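Local atomic coordinates of oxysterol-binding protein homolog 1 (Saccharomyces cerevisiae, PDB entry 5H28), a protein that transfers sterols and other lipids between membranes without vesicles, its ankyrin-repeat domain targeting it to the nucleus-vacuole junction through NVJ1. Residues A[197-203]-A[242-246]; A[176-180]-A[205-211]. One frame throughout, in Å; residues are numbered along the deposited sequence.

Interaction 1. Residues A[197-203]-A[242-246]; sequences RDVIMCR and IDIEL
Arg197, in the turn just before helix 199-203, pairs with Asp243 on helix 242-246 in one of two salt bridges; the helix axes run almost parallel at 7° and 11.1 Å apart. Arg197 NE gives Asp243 OD1 a nearly straight bond of 3.0 Å, in the guanidinium plane and on the syn side but well out of the carboxylate plane; NH1 adds a weak bond to OD2. The two planes stand 40° apart, so the pairing is twisted. A bend at chi3 (72°) swings the Arg197 guanidinium round Ile242, whose CG2 lies over one face, toward its rim, while CB comes within 3.4 Å of NH1. An alanine here would probably leave Asp243 without this charged mate and uncover that flank of Ile242.

At the other end, Arg203 NH2 meets Glu245 OE2 at 3.0 Å, on the anti side of the carboxylate, with the two groups nearly coplanar. One water links Arg203 NE to the same OE2, and a second joins NH2 to Glu245 O. Between the two bridges Val199 presses CG2 on Ile242 CG2 (4.0 Å); deeper, beside it, Cys202 SG touches Leu246 CD1. Arg197 is the C-prime residue of the Schellman motif that ends helix 189-196, and Asp198 N-caps the next helix, consistent with the helix-turn-helix of the predicted third ankyrin repeat, against which helix 241-256 packs nearly parallel to helix 199-207.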
loop_
_atom_site.group_PDB
_atom_site.type_symbol
_atom_site.label_atom_id
_atom_site.label_comp_id
_atom_site.label_asym_id
_atom_site.label_seq_id
_atom_site.Cartn_x
_atom_site.Cartn_y
_atom_site.Cartn_z
ATOM N N ARG A 197 -26.898 7.131 8.309
ATOM C CA ARG A 197 -27.882 6.054 8.244
ATOM C C ARG A 197 -27.818 5.263 6.934
ATOM O O ARG A 197 -28.820 4.713 6.470
ATOM C CB ARG A 197 -29.291 6.615 8.492
ATOM C CG ARG A 197 -29.431 7.225 9.886
ATOM C CD ARG A 197 -30.751 7.947 10.123
ATOM N NE ARG A 197 -31.892 7.044 10.257
ATOM C CZ ARG A 197 -32.800 6.836 9.308
ATOM N NH1 ARG A 197 -33.804 5.996 9.523
ATOM N NH2 ARG A 197 -32.705 7.469 8.146
ATOM N N ASP A 198 -26.622 5.214 6.350
ATOM C CA ASP A 198 -26.368 4.469 5.115
ATOM C C ASP A 198 -25.889 3.100 5.591
ATOM O O ASP A 198 -24.690 2.889 5.787
ATOM C CB ASP A 198 -25.263 5.153 4.303
ATOM C CG ASP A 198 -25.007 4.480 2.958
ATOM O OD1 ASP A 198 -25.408 3.312 2.771
ATOM O OD2 ASP A 198 -24.378 5.123 2.092
ATOM N N VAL A 199 -26.824 2.175 5.775
ATOM C CA VAL A 199 -26.482 0.842 6.271
ATOM C C VAL A 199 -25.580 0.031 5.345
ATOM O O VAL A 199 -24.688 -0.679 5.813
ATOM C CB VAL A 199 -27.754 0.025 6.586
ATOM C CG1 VAL A 199 -27.375 -1.304 7.225
ATOM C CG2 VAL A 199 -28.655 0.813 7.529
ATOM N N ILE A 200 -25.798 0.127 4.039
ATOM C CA ILE A 200 -24.964 -0.612 3.102
ATOM C C ILE A 200 -23.506 -0.180 3.246
ATOM O O ILE A 200 -22.609 -1.025 3.290
ATOM C CB ILE A 200 -25.434 -0.409 1.642
ATOM C CG1 ILE A 200 -26.778 -1.116 1.439
ATOM C CG2 ILE A 200 -24.392 -0.949 0.667
ATOM C CD1 ILE A 200 -27.337 -0.983 0.043
ATOM N N MET A 201 -23.264 1.125 3.332
ATOM C CA MET A 201 -21.893 1.595 3.486
ATOM C C MET A 201 -21.329 1.131 4.825
ATOM O O MET A 201 -20.161 0.754 4.911
ATOM C CB MET A 201 -21.816 3.121 3.396
ATOM C CG MET A 201 -20.398 3.676 3.579
ATOM S SD MET A 201 -19.200 3.066 2.362
ATOM C CE MET A 201 -19.613 4.105 0.973
ATOM N N CYS A 202 -22.152 1.163 5.871
ATOM C CA CYS A 202 -21.687 0.711 7.180
ATOM C C CYS A 202 -21.242 -0.749 7.088
ATOM O O CYS A 202 -20.176 -1.104 7.587
ATOM C CB CYS A 202 -22.789 0.855 8.234
ATOM S SG CYS A 202 -23.111 2.555 8.759
ATOM N N ARG A 203 -22.054 -1.588 6.446
ATOM C CA ARG A 203 -21.721 -3.003 6.292
ATOM C C ARG A 203 -20.413 -3.161 5.524
ATOM O O ARG A 203 -19.565 -3.973 5.894
ATOM C CB ARG A 203 -22.840 -3.743 5.549
ATOM C CG ARG A 203 -24.141 -3.876 6.322
ATOM C CD ARG A 203 -25.209 -4.547 5.461
ATOM N NE ARG A 203 -26.514 -4.579 6.119
ATOM C CZ ARG A 203 -26.821 -5.364 7.145
ATOM N NH1 ARG A 203 -25.918 -6.200 7.641
ATOM N NH2 ARG A 203 -28.029 -5.305 7.687
ATOM N N ILE A 242 -34.837 1.290 9.620
ATOM C CA ILE A 242 -33.425 1.504 9.318
ATOM C C ILE A 242 -32.593 1.588 10.593
ATOM O O ILE A 242 -31.497 1.037 10.667
ATOM C CB ILE A 242 -33.221 2.794 8.487
ATOM C CG1 ILE A 242 -33.760 2.579 7.070
ATOM C CG2 ILE A 242 -31.743 3.175 8.448
ATOM C CD1 ILE A 242 -33.683 3.810 6.192
ATOM N N ASP A 243 -33.128 2.270 11.598
ATOM C CA ASP A 243 -32.436 2.428 12.869
ATOM C C ASP A 243 -32.310 1.083 13.572
ATOM O O ASP A 243 -31.281 0.781 14.181
ATOM C CB ASP A 243 -33.201 3.429 13.722
ATOM C CG ASP A 243 -33.442 4.730 12.984
ATOM O OD1 ASP A 243 -32.470 5.488 12.787
ATOM O OD2 ASP A 243 -34.595 4.980 12.576
ATOM N N ILE A 244 -33.357 0.273 13.486
ATOM C CA ILE A 244 -33.323 -1.044 14.097
ATOM C C ILE A 244 -32.276 -1.895 13.378
ATOM O O ILE A 244 -31.494 -2.599 14.018
ATOM C CB ILE A 244 -34.706 -1.733 14.015
ATOM C CG1 ILE A 244 -35.702 -0.988 14.908
ATOM C CG2 ILE A 244 -34.593 -3.188 14.443
ATOM C CD1 ILE A 244 -37.126 -1.491 14.799
ATOM N N GLU A 245 -32.258 -1.820 12.050
ATOM C CA GLU A 245 -31.300 -2.579 11.251
ATOM C C GLU A 245 -29.878 -2.179 11.627
ATOM O O GLU A 245 -29.001 -3.027 11.803
ATOM C CB GLU A 245 -31.523 -2.311 9.758
ATOM C CG GLU A 245 -30.701 -3.212 8.838
ATOM C CD GLU A 245 -30.806 -2.834 7.366
ATOM O OE1 GLU A 245 -31.842 -2.273 6.958
ATOM O OE2 GLU A 245 -29.851 -3.116 6.614
ATOM N N LEU A 246 -29.660 -0.876 11.754
ATOM C CA LEU A 246 -28.351 -0.342 12.094
ATOM C C LEU A 246 -27.901 -0.792 13.487
ATOM O O LEU A 246 -26.738 -1.152 13.690
ATOM C CB LEU A 246 -28.392 1.186 12.010
ATOM C CG LEU A 246 -27.058 1.928 12.020
ATOM C CD1 LEU A 246 -26.146 1.363 10.943
ATOM C CD2 LEU A 246 -27.304 3.411 11.789
HETATM O O HOH W 1 -28.320 -3.000 4.394
HETATM O O HOH W 2 -28.866 -5.605 10.528
#

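Interaction 2. Residues A[176-180]-A[205-211]; sequences LDING and LLEHGAD
This is a turn-to-turn contact: the type I turn from Asp177 to Gly180, in the loop after helix 172-175, docks on the backbone that leaves helix 199-207 in the third predicted ankyrin repeat. Asn179 carries the polar half. Its OD1 accepts from Asp211 N at 2.7 Å, the donor tilted 18° from the carbonyl plane, while ND2 gives a longer bond of 3.1 Å to Gly209 O, approaching from above that carbonyl's plane. With CG beside its own backbone N (chi1 -68°), the amide reaches across to the backbone on both sides of Ala210. A water also donates to OD1 and to Asp211 O.

Ile178 supplies the apolar half. Its CD1 lies 3.9 Å from Leu205 CD2, close also to the carbonyl oxygens of Leu205 and His208, and its CG2 rests over the Gly209 carbonyl carbon at 3.8 Å. Gly209, at positive phi, is the C-prime residue of a Schellman motif, with Ala210 N bonded to Leu205 O and Gly209 N weakly to Leu206 O; Leu205 O also takes His208 N, from the opposite face to Ala210 N.

The Asn179 backbone N is in turn held by Asp177 OD1 at 2.9 Å in an Asx turn. With OD1 accepting and ND2 donating, the amide can make both bonds only this way round, which fixes its flip; because it reads backbone atoms, the match depends on the path of 209-211 rather than on their side chains.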
loop_
_atom_site.group_PDB
_atom_site.type_symbol
_atom_site.label_atom_id
_atom_site.label_comp_id
_atom_site.label_asym_id
_atom_site.label_seq_id
_atom_site.Cartn_x
_atom_site.Cartn_y
_atom_site.Cartn_z
ATOM N N LEU A 176 -3.181 4.299 5.692
ATOM C CA LEU A 176 -4.555 4.777 5.787
ATOM C C LEU A 176 -5.260 3.883 6.797
ATOM O O LEU A 176 -5.513 2.710 6.531
ATOM C CB LEU A 176 -5.278 4.698 4.438
ATOM C CG LEU A 176 -6.767 5.074 4.508
ATOM C CD1 LEU A 176 -6.914 6.524 4.964
ATOM C CD2 LEU A 176 -7.417 4.884 3.148
ATOM N N ASP A 177 -5.554 4.439 7.966
ATOM C CA ASP A 177 -6.223 3.690 9.021
ATOM C C ASP A 177 -7.719 3.965 8.974
ATOM O O ASP A 177 -8.170 5.064 9.298
ATOM C CB ASP A 177 -5.651 4.091 10.383
ATOM C CG ASP A 177 -6.254 3.304 11.531
ATOM O OD1 ASP A 177 -7.036 2.363 11.282
ATOM O OD2 ASP A 177 -5.935 3.631 12.692
ATOM N N ILE A 178 -8.481 2.955 8.570
ATOM C CA ILE A 178 -9.928 3.082 8.467
ATOM C C ILE A 178 -10.535 3.427 9.829
ATOM O O ILE A 178 -11.611 4.014 9.904
ATOM C CB ILE A 178 -10.551 1.769 7.908
ATOM C CG1 ILE A 178 -12.014 1.997 7.526
ATOM C CG2 ILE A 178 -10.421 0.644 8.927
ATOM C CD1 ILE A 178 -12.632 0.825 6.791
ATOM N N ASN A 179 -9.829 3.082 10.901
ATOM C CA ASN A 179 -10.304 3.364 12.251
ATOM C C ASN A 179 -9.720 4.624 12.873
ATOM O O ASN A 179 -10.037 4.964 14.013
ATOM C CB ASN A 179 -10.021 2.170 13.160
ATOM C CG ASN A 179 -10.855 0.969 12.796
ATOM O OD1 ASN A 179 -12.081 1.049 12.751
ATOM N ND2 ASN A 179 -10.198 -0.155 12.528
ATOM N N GLY A 180 -8.874 5.320 12.124
ATOM C CA GLY A 180 -8.268 6.530 12.643
ATOM C C GLY A 180 -9.058 7.785 12.331
ATOM O O GLY A 180 -9.968 7.775 11.504
ATOM N N LEU A 205 -17.940 -0.999 5.260
ATOM C CA LEU A 205 -16.834 -0.552 6.093
ATOM C C LEU A 205 -16.458 -1.600 7.133
ATOM O O LEU A 205 -15.276 -1.876 7.342
ATOM C CB LEU A 205 -17.197 0.774 6.767
ATOM C CG LEU A 205 -17.318 1.965 5.808
ATOM C CD1 LEU A 205 -17.958 3.133 6.531
ATOM C CD2 LEU A 205 -15.939 2.340 5.262
ATOM N N LEU A 206 -17.461 -2.195 7.773
ATOM C CA LEU A 206 -17.215 -3.218 8.781
ATOM C C LEU A 206 -16.494 -4.413 8.174
ATOM O O LEU A 206 -15.585 -4.971 8.788
ATOM C CB LEU A 206 -18.535 -3.680 9.409
ATOM C CG LEU A 206 -19.135 -2.829 10.535
ATOM C CD1 LEU A 206 -18.274 -2.943 11.776
ATOM C CD2 LEU A 206 -19.250 -1.391 10.107
ATOM N N GLU A 207 -16.885 -4.803 6.965
ATOM C CA GLU A 207 -16.246 -5.944 6.321
ATOM C C GLU A 207 -14.827 -5.625 5.862
ATOM O O GLU A 207 -14.049 -6.530 5.561
ATOM C CB GLU A 207 -17.088 -6.446 5.139
ATOM C CG GLU A 207 -17.325 -5.437 4.034
ATOM C CD GLU A 207 -18.088 -6.029 2.861
ATOM O OE1 GLU A 207 -17.540 -6.929 2.190
ATOM O OE2 GLU A 207 -19.236 -5.596 2.614
ATOM N N HIS A 208 -14.486 -4.340 5.816
ATOM C CA HIS A 208 -13.147 -3.941 5.404
ATOM C C HIS A 208 -12.254 -3.451 6.539
ATOM O O HIS A 208 -11.295 -2.716 6.308
ATOM C CB HIS A 208 -13.215 -2.885 4.298
ATOM C CG HIS A 208 -13.605 -3.443 2.967
ATOM N ND1 HIS A 208 -14.900 -3.802 2.661
ATOM C CD2 HIS A 208 -12.860 -3.764 1.883
ATOM C CE1 HIS A 208 -14.934 -4.321 1.447
ATOM N NE2 HIS A 208 -13.710 -4.310 0.952
ATOM N N GLY A 209 -12.573 -3.849 7.767
ATOM C CA GLY A 209 -11.738 -3.463 8.889
ATOM C C GLY A 209 -12.268 -2.487 9.919
ATOM O O GLY A 209 -11.677 -2.359 10.990
ATOM N N ALA A 210 -13.363 -1.792 9.620
ATOM C CA ALA A 210 -13.911 -0.838 10.579
ATOM C C ALA A 210 -14.246 -1.566 11.876
ATOM O O ALA A 210 -14.888 -2.613 11.859
ATOM C CB ALA A 210 -15.152 -0.169 10.010
ATOM N N ASP A 211 -13.809 -0.995 12.994
ATOM C CA ASP A 211 -14.022 -1.581 14.316
ATOM C C ASP A 211 -15.148 -0.898 15.103
ATOM O O ASP A 211 -15.102 0.307 15.341
ATOM C CB ASP A 211 -12.699 -1.517 15.093
ATOM C CG ASP A 211 -12.835 -1.937 16.546
ATOM O OD1 ASP A 211 -13.777 -2.685 16.877
ATOM O OD2 ASP A 211 -11.977 -1.528 17.357
HETATM O O HOH W 3 -14.267 2.519 13.553
#

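How the interactions relate
Coming from the N terminus, the chain leaves helix 172-175 and makes the turn at 176-180, half of interaction 2. It then climbs helix 189-196 and turns at Arg197 and Asp198; that turn and the start of helix 199-207 supply half of interaction 1. The end of that helix and the residues after it fold back on 176-180, closing a loop with 24 residues between the segments. Interaction 1 closes later, when helix 241-256 returns to 197-203 after 38 residues. The two closures therefore cross, with centres about 16 Å apart: helix 199-207 is tied near its start to helix 241-256 and at its end to the loop before helix 189-196.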